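N-alpha-acetyltransferase 35, NatC auxiliary subunit (Saccharomyces cerevisiae, PDB 6YGA) serves as an auxiliary subunit of the NatC N-terminal acetyltransferase, the complex that acetylates the N-terminal methionine of the L-A virus Gag protein. Local coordinates at residues Lys146-Cys151 against Ser199-Ser203; Phe328-Leu332 against Leu670-Tyr674; Lys543-Ile547 against Ser643-Ile647. All coordinates share one frame; numbering follows the deposited sequence.

Contact 1. Residues Lys146-Cys151 against Ser199-Ser203; sequences KVLGSC and SLTES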
# COMPACT_ATOMS: atom_id res chain seq x y z
N LYS B 146 22.01 -14.06 -30.84
CA LYS B 146 21.16 -15.21 -30.58
C LYS B 146 20.95 -15.48 -29.10
O LYS B 146 19.80 -15.59 -28.65
CB LYS B 146 21.75 -16.46 -31.26
CG LYS B 146 20.75 -17.23 -32.12
CD LYS B 146 19.57 -17.73 -31.29
CE LYS B 146 18.43 -18.25 -32.16
NZ LYS B 146 17.32 -18.81 -31.34
N VAL B 147 22.02 -15.58 -28.32
CA VAL B 147 21.88 -15.89 -26.90
C VAL B 147 21.26 -14.72 -26.15
O VAL B 147 20.25 -14.87 -25.45
CB VAL B 147 23.24 -16.29 -26.30
CG1 VAL B 147 23.10 -16.57 -24.81
CG2 VAL B 147 23.79 -17.51 -27.02
N LEU B 148 21.84 -13.53 -26.30
CA LEU B 148 21.32 -12.37 -25.58
C LEU B 148 19.95 -11.96 -26.11
O LEU B 148 19.09 -11.52 -25.33
CB LEU B 148 22.31 -11.21 -25.68
CG LEU B 148 21.98 -9.97 -24.85
CD1 LEU B 148 21.57 -10.35 -23.44
CD2 LEU B 148 23.17 -9.02 -24.83
N GLY B 149 19.72 -12.11 -27.41
CA GLY B 149 18.41 -11.80 -27.96
C GLY B 149 17.31 -12.65 -27.36
O GLY B 149 16.20 -12.16 -27.10
N SER B 150 17.60 -13.93 -27.12
CA SER B 150 16.62 -14.79 -26.47
C SER B 150 16.37 -14.36 -25.03
O SER B 150 15.23 -14.41 -24.55
CB SER B 150 17.08 -16.25 -26.53
OG SER B 150 18.28 -16.43 -25.79
N CYS B 151 17.43 -13.93 -24.33
CA CYS B 151 17.26 -13.43 -22.97
C CYS B 151 16.31 -12.24 -22.93
O CYS B 151 15.35 -12.22 -22.15
CB CYS B 151 18.62 -13.04 -22.38
SG CYS B 151 19.76 -14.39 -22.07
N SER B 199 13.12 -20.40 -28.40
CA SER B 199 14.25 -19.49 -28.61
C SER B 199 15.26 -19.60 -27.47
O SER B 199 16.47 -19.60 -27.71
CB SER B 199 13.74 -18.06 -28.74
OG SER B 199 14.82 -17.13 -28.75
N LEU B 200 14.78 -19.69 -26.23
CA LEU B 200 15.68 -19.82 -25.09
C LEU B 200 16.35 -21.19 -25.07
O LEU B 200 17.51 -21.31 -24.67
CB LEU B 200 14.90 -19.58 -23.79
CG LEU B 200 14.33 -18.18 -23.60
CD1 LEU B 200 13.15 -18.19 -22.64
CD2 LEU B 200 15.42 -17.25 -23.08
N THR B 201 15.63 -22.24 -25.49
CA THR B 201 16.23 -23.56 -25.57
C THR B 201 17.31 -23.61 -26.64
O THR B 201 18.38 -24.20 -26.43
CB THR B 201 15.16 -24.62 -25.83
OG1 THR B 201 14.36 -24.79 -24.65
CG2 THR B 201 15.78 -25.96 -26.20
N GLU B 202 17.06 -22.99 -27.80
CA GLU B 202 18.06 -22.98 -28.86
C GLU B 202 19.33 -22.26 -28.42
O GLU B 202 20.44 -22.69 -28.76
CB GLU B 202 17.48 -22.32 -30.12
CG GLU B 202 16.40 -23.13 -30.81
CD GLU B 202 15.79 -22.41 -32.00
OE1 GLU B 202 16.30 -21.33 -32.36
OE2 GLU B 202 14.81 -22.93 -32.56
N SER B 203 19.20 -21.16 -27.68
CA SER B 203 20.38 -20.51 -27.13
C SER B 203 21.08 -21.39 -26.10
O SER B 203 22.30 -21.31 -25.96
CB SER B 203 20.01 -19.16 -26.52
OG SER B 203 19.65 -18.22 -27.52
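Lys146 and Glu202 form a salt bridge, NZ to OE1 at 2.9 Å, in which the ammonium group meets the anti side of the carboxylate and lies 25° out of its plane. A long, flexible lysine suits this border position: a bend at chi2 (-61°) lets its tip reach the other helix. Deeper in, Ser203 OG lies 2.8 Å from Ser150 OG and 2.9 Å from Lys146 O, the latter a weak bond. Ser150 OG also turns back to Val147 O, at a modelled distance too short to trust in detail. Serines suit this interface because they are small: the CA atoms of Val147 and Ser203 come within 4.9 Å, and the helix segments run roughly antiparallel (148°) with axes 8.7 Å apart. Ser199 OG rests on Ser150 CB, while Leu200 CD2 lies over Ser150 O at 3.2 Å. Leu220, Leu224 and Ile228 of helix 215-231 cover the apolar flank. Helices 142-167 and 193-209 are thus joined by a tight seam in which small hydroxyl side chains let the backbones come close and lie near polar partners, the Ser150 and Ser203 hydroxyls facing each other, with the ion pair at its partly exposed border.

Contact 2. Residues Phe328-Leu332 against Leu670-Tyr674; sequences FFNKL and LSLEY. With EDO (1,2-ethanediol), chain C.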
# COMPACT_ATOMS: atom_id res chain seq x y z
N PHE B 328 -4.05 -17.18 6.73
CA PHE B 328 -2.67 -17.41 7.12
C PHE B 328 -1.64 -17.30 6.00
O PHE B 328 -0.47 -17.08 6.30
CB PHE B 328 -2.52 -18.80 7.76
CG PHE B 328 -3.05 -18.89 9.17
CD1 PHE B 328 -2.28 -18.50 10.25
CD2 PHE B 328 -4.33 -19.38 9.41
CE1 PHE B 328 -2.76 -18.58 11.54
CE2 PHE B 328 -4.82 -19.46 10.70
CZ PHE B 328 -4.04 -19.06 11.77
N PHE B 329 -2.04 -17.44 4.73
CA PHE B 329 -1.03 -17.52 3.67
C PHE B 329 -0.28 -16.21 3.51
O PHE B 329 0.87 -16.20 3.07
CB PHE B 329 -1.67 -17.94 2.35
CG PHE B 329 -2.06 -16.78 1.46
CD1 PHE B 329 -3.23 -16.08 1.70
CD2 PHE B 329 -1.27 -16.42 0.38
CE1 PHE B 329 -3.60 -15.02 0.88
CE2 PHE B 329 -1.63 -15.36 -0.44
CZ PHE B 329 -2.80 -14.66 -0.19
N ASN B 330 -0.91 -15.08 3.86
CA ASN B 330 -0.34 -13.76 3.67
C ASN B 330 -0.28 -12.98 4.98
O ASN B 330 -0.27 -11.75 4.97
CB ASN B 330 -1.16 -12.99 2.62
CG ASN B 330 -0.42 -11.78 2.06
OD1 ASN B 330 0.80 -11.78 1.96
ND2 ASN B 330 -1.18 -10.74 1.72
N LYS B 331 -0.25 -13.68 6.11
CA LYS B 331 -0.44 -13.07 7.41
C LYS B 331 0.85 -12.83 8.18
O LYS B 331 1.00 -11.78 8.81
CB LYS B 331 -1.37 -13.93 8.27
CG LYS B 331 -1.81 -13.30 9.58
CD LYS B 331 -2.47 -11.95 9.35
CE LYS B 331 -3.71 -12.04 8.46
NZ LYS B 331 -4.80 -12.87 9.04
N LEU B 332 1.78 -13.78 8.14
CA LEU B 332 3.01 -13.65 8.92
C LEU B 332 3.95 -12.63 8.29
O LEU B 332 4.59 -11.85 9.01
CB LEU B 332 3.68 -15.01 9.06
CG LEU B 332 2.82 -16.00 9.85
CD1 LEU B 332 3.45 -17.36 9.85
CD2 LEU B 332 2.62 -15.49 11.27
N LEU B 670 2.45 -22.47 8.86
CA LEU B 670 2.25 -21.04 9.10
C LEU B 670 1.37 -20.80 10.32
O LEU B 670 1.60 -19.85 11.07
CB LEU B 670 1.65 -20.38 7.86
CG LEU B 670 2.54 -20.30 6.61
CD1 LEU B 670 1.73 -20.03 5.35
CD2 LEU B 670 3.61 -19.23 6.79
N SER B 671 0.35 -21.64 10.53
CA SER B 671 -0.50 -21.45 11.70
C SER B 671 0.25 -21.78 12.99
O SER B 671 0.05 -21.11 14.01
CB SER B 671 -1.77 -22.29 11.57
OG SER B 671 -1.48 -23.68 11.55
N LEU B 672 1.11 -22.79 12.95
CA LEU B 672 1.96 -23.07 14.11
C LEU B 672 2.90 -21.91 14.38
O LEU B 672 3.07 -21.49 15.53
CB LEU B 672 2.75 -24.36 13.88
CG LEU B 672 1.95 -25.66 13.94
CD1 LEU B 672 2.83 -26.84 13.56
CD2 LEU B 672 1.35 -25.86 15.32
N GLU B 673 3.51 -21.36 13.33
CA GLU B 673 4.41 -20.23 13.48
C GLU B 673 3.68 -19.03 14.07
O GLU B 673 4.24 -18.30 14.89
CB GLU B 673 5.04 -19.89 12.13
CG GLU B 673 5.98 -18.69 12.15
CD GLU B 673 6.55 -18.39 10.77
OE1 GLU B 673 6.45 -19.26 9.88
OE2 GLU B 673 7.09 -17.28 10.58
N TYR B 674 2.43 -18.83 13.67
CA TYR B 674 1.64 -17.73 14.23
C TYR B 674 1.42 -17.91 15.73
O TYR B 674 1.70 -16.99 16.52
CB TYR B 674 0.29 -17.64 13.50
CG TYR B 674 -0.73 -16.81 14.22
CD1 TYR B 674 -0.64 -15.42 14.23
CD2 TYR B 674 -1.80 -17.40 14.89
CE1 TYR B 674 -1.57 -14.65 14.89
CE2 TYR B 674 -2.74 -16.63 15.55
CZ TYR B 674 -2.61 -15.25 15.55
OH TYR B 674 -3.54 -14.48 16.20
C1 EDO C . -5.32 -15.65 11.97
O1 EDO C . -5.04 -14.27 11.72
C2 EDO C . -6.16 -15.78 13.23
O2 EDO C . -6.53 -17.15 13.43
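Phe328 presents its ring edge to the face of Tyr674 in an offset edge-to-face pair, with centroids 5.6 Å apart and planes at 72°. The nearest atoms are Phe328 CE1 and Tyr674 CD2. Over one face of the phenylalanine ring sits Ser671 CB, 3.9 Å from the centroid, a CH-pi contact that a small residue can make without holding the helix back. Opposite Ser671, the other face of Phe328 is covered by an ethanediol, probably from the crystallisation liquor, whose O1 accepts a 3.0 Å bond from Lys331 NZ. Leu332 supplies the second foothold and divides its branches. CD1 packs on Leu670 CD2 at 3.6 Å and against the extended side chain of Glu673, which it crosses obliquely, whereas CD2 lies 3.9 Å from Tyr674 CB, at the edge of the tyrosine ring. Leu670 CD1 turns the other way, to the backbone around Phe328 and Phe329.

In the next shell, Tyr674 has CG anti to its own nitrogen (chi1 165°), which carries the ring out beside Phe328, and Trp719 meets it edge-to-face while also touching Leu332. The hydroxyl of Ser671 faces away, bonded to Gln668 O. Between the two segments, then, the end of helix 319-328 and the loop that follows are held to helix 668-701 by aromatic and aliphatic packing, so shape and ring orientation, rather than polar pairing, set the fit.

Contact 3. Residues Lys543-Ile547 against Ser643-Ile647; sequences KEINI and SIDEI. With EDO (1,2-ethanediol), chain Y; EDO (1,2-ethanediol), chain D; EDO (1,2-ethanediol), chain C; EDO (1,2-ethanediol), chain E.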
# COMPACT_ATOMS: atom_id res chain seq x y z
N LYS B 543 -12.05 -21.22 21.73
CA LYS B 543 -10.71 -21.15 22.32
C LYS B 543 -9.91 -19.99 21.75
O LYS B 543 -9.17 -19.32 22.49
CB LYS B 543 -9.96 -22.47 22.10
CG LYS B 543 -9.99 -23.40 23.29
CD LYS B 543 -8.77 -24.30 23.32
CE LYS B 543 -8.66 -25.01 24.66
NZ LYS B 543 -8.58 -24.04 25.79
N GLU B 544 -10.05 -19.72 20.45
CA GLU B 544 -9.30 -18.61 19.86
C GLU B 544 -9.83 -17.27 20.35
O GLU B 544 -9.05 -16.37 20.66
CB GLU B 544 -9.35 -18.68 18.34
CG GLU B 544 -8.64 -17.51 17.68
CD GLU B 544 -8.40 -17.71 16.20
OE1 GLU B 544 -9.38 -17.90 15.45
OE2 GLU B 544 -7.22 -17.69 15.79
N ILE B 545 -11.16 -17.12 20.42
CA ILE B 545 -11.71 -15.83 20.83
C ILE B 545 -11.46 -15.57 22.31
O ILE B 545 -11.31 -14.42 22.73
CB ILE B 545 -13.22 -15.75 20.49
CG1 ILE B 545 -13.71 -14.31 20.62
CG2 ILE B 545 -14.03 -16.67 21.38
CD1 ILE B 545 -12.93 -13.32 19.77
N ASN B 546 -11.39 -16.63 23.12
CA ASN B 546 -11.05 -16.45 24.53
C ASN B 546 -9.59 -16.04 24.70
O ASN B 546 -9.26 -15.31 25.64
CB ASN B 546 -11.35 -17.72 25.32
CG ASN B 546 -12.78 -17.76 25.83
OD1 ASN B 546 -13.14 -17.00 26.73
ND2 ASN B 546 -13.58 -18.65 25.26
N ILE B 547 -8.71 -16.49 23.80
CA ILE B 547 -7.33 -16.01 23.82
C ILE B 547 -7.28 -14.53 23.49
O ILE B 547 -6.61 -13.75 24.17
CB ILE B 547 -6.46 -16.84 22.86
CG1 ILE B 547 -6.29 -18.26 23.40
CG2 ILE B 547 -5.11 -16.19 22.65
CD1 ILE B 547 -5.60 -19.19 22.43
N SER B 643 -3.82 -22.41 26.57
CA SER B 643 -4.79 -22.48 25.48
C SER B 643 -4.10 -22.51 24.12
O SER B 643 -4.50 -23.28 23.24
CB SER B 643 -5.75 -21.30 25.56
OG SER B 643 -6.61 -21.40 26.68
N ILE B 644 -3.07 -21.68 23.93
CA ILE B 644 -2.32 -21.71 22.68
C ILE B 644 -1.71 -23.08 22.47
O ILE B 644 -1.74 -23.62 21.35
CB ILE B 644 -1.24 -20.61 22.68
CG1 ILE B 644 -1.88 -19.22 22.68
CG2 ILE B 644 -0.31 -20.76 21.48
CD1 ILE B 644 -0.87 -18.09 22.67
N ASP B 645 -1.17 -23.68 23.53
CA ASP B 645 -0.56 -25.01 23.41
C ASP B 645 -1.59 -26.04 22.96
O ASP B 645 -1.30 -26.86 22.08
CB ASP B 645 0.07 -25.42 24.74
CG ASP B 645 1.42 -24.77 24.97
OD1 ASP B 645 1.89 -24.07 24.05
OD2 ASP B 645 2.00 -24.96 26.05
N GLU B 646 -2.79 -26.02 23.56
CA GLU B 646 -3.84 -26.95 23.16
C GLU B 646 -4.20 -26.79 21.69
O GLU B 646 -4.40 -27.77 20.97
CB GLU B 646 -5.08 -26.76 24.04
CG GLU B 646 -4.89 -27.08 25.51
CD GLU B 646 -6.16 -26.94 26.32
OE1 GLU B 646 -7.19 -27.54 25.93
OE2 GLU B 646 -6.15 -26.21 27.33
N ILE B 647 -4.28 -25.54 21.22
CA ILE B 647 -4.58 -25.30 19.81
C ILE B 647 -3.45 -25.84 18.93
O ILE B 647 -3.70 -26.43 17.88
CB ILE B 647 -4.83 -23.80 19.56
CG1 ILE B 647 -6.09 -23.35 20.31
CG2 ILE B 647 -4.95 -23.51 18.07
CD1 ILE B 647 -6.49 -21.91 20.03
C1 EDO Y . -8.52 -18.53 27.40
O1 EDO Y . -8.30 -18.88 26.03
C2 EDO Y . -7.21 -18.11 28.06
O2 EDO Y . -7.43 -17.98 29.47
C1 EDO D . -5.96 -15.06 19.26
O1 EDO D . -5.94 -13.68 18.89
C2 EDO D . -5.55 -15.94 18.09
O2 EDO D . -6.19 -15.49 16.89
C1 EDO C . -5.32 -15.65 11.97
O1 EDO C . -5.04 -14.27 11.72
C2 EDO C . -6.16 -15.78 13.23
O2 EDO C . -6.53 -17.15 13.43
C1 EDO E . 5.22 -23.19 26.99
O1 EDO E . 4.58 -24.02 26.01
C2 EDO E . 6.73 -23.40 26.92
O2 EDO E . 7.23 -22.93 25.67
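Lys543 runs nearly straight from CB to CE and then turns at its last bond, chi4 -59°, which places NZ between Ser643 and Glu646. In Ile547 the chain beyond CB is extended (chi2 172°), and Ile647 is extended in the same way, so the two isoleucines reach toward each other tip to tip, their CD1 atoms 3.7 Å apart.

The polar side is modest. Lys543 NZ makes a weak hydrogen bond to Ser643 OG at 3.4 Å and a long salt bridge to Glu646 OE2 at 3.6 Å, the lysine and glutamate side chains crossing at about a right angle. The methylenes of Lys543 contribute as well: CE lies beside the carboxylate, and the Lys543 and Ile647 side chains slide past each other in opposite directions. Lysine fits such a boundary because it can lay a hydrophobic stem on the core and keep its charge at the exposed margin. Ser643, short enough to let Ile547 CG1 settle 3.8 Å from its CB, also bonds through OG to O1 of an ethanediol 3.1 Å away.

On the buried side, Ile547 CD1 additionally meets Ile644 CG1, the two side chains crossing at about a right angle. Branched aliphatics fill this seam well because each offers more than one methyl or methylene surface. Glu544 OE2, beside the seam, accepts a 2.7 Å bond from O2 of another ethanediol, probably from the crystallisation liquor.

The segments belong to helices 511-564 and 619-653, which run roughly antiparallel (crossing angle -151°) with local axes 10.2 Å apart. Helix 668-701 closes the isoleucine cluster: Leu678 packs on Ile547 and Ile644, and Tyr675 on Ile644 and Ile647. On the far flank Ile545 packs against helix 465-506, so helix 511-564 stands between that helix and helix 619-653.

The three contacts come from two regions of a largely helical subunit. Contact 1, between helices 142-167 and 193-209, closes first along the chain; its centre is about 40 Å from that of contact 2 and 56 Å from that of contact 3, on the other side of the chain's centre from contact 3. Contacts 2 and 3 have centres about 16 Å apart and lie within one TPR-like region. Contact 3 falls wholly between the two halves of contact 2 in sequence. Their helices 619-653 and 668-701 are consecutive and pack together, and one ethanediol touches both contacts. Contact 2 therefore ties residues 338 positions apart, bringing a mid-chain loop onto helix 668-701, which in turn packs against helix 619-653 of contact 3.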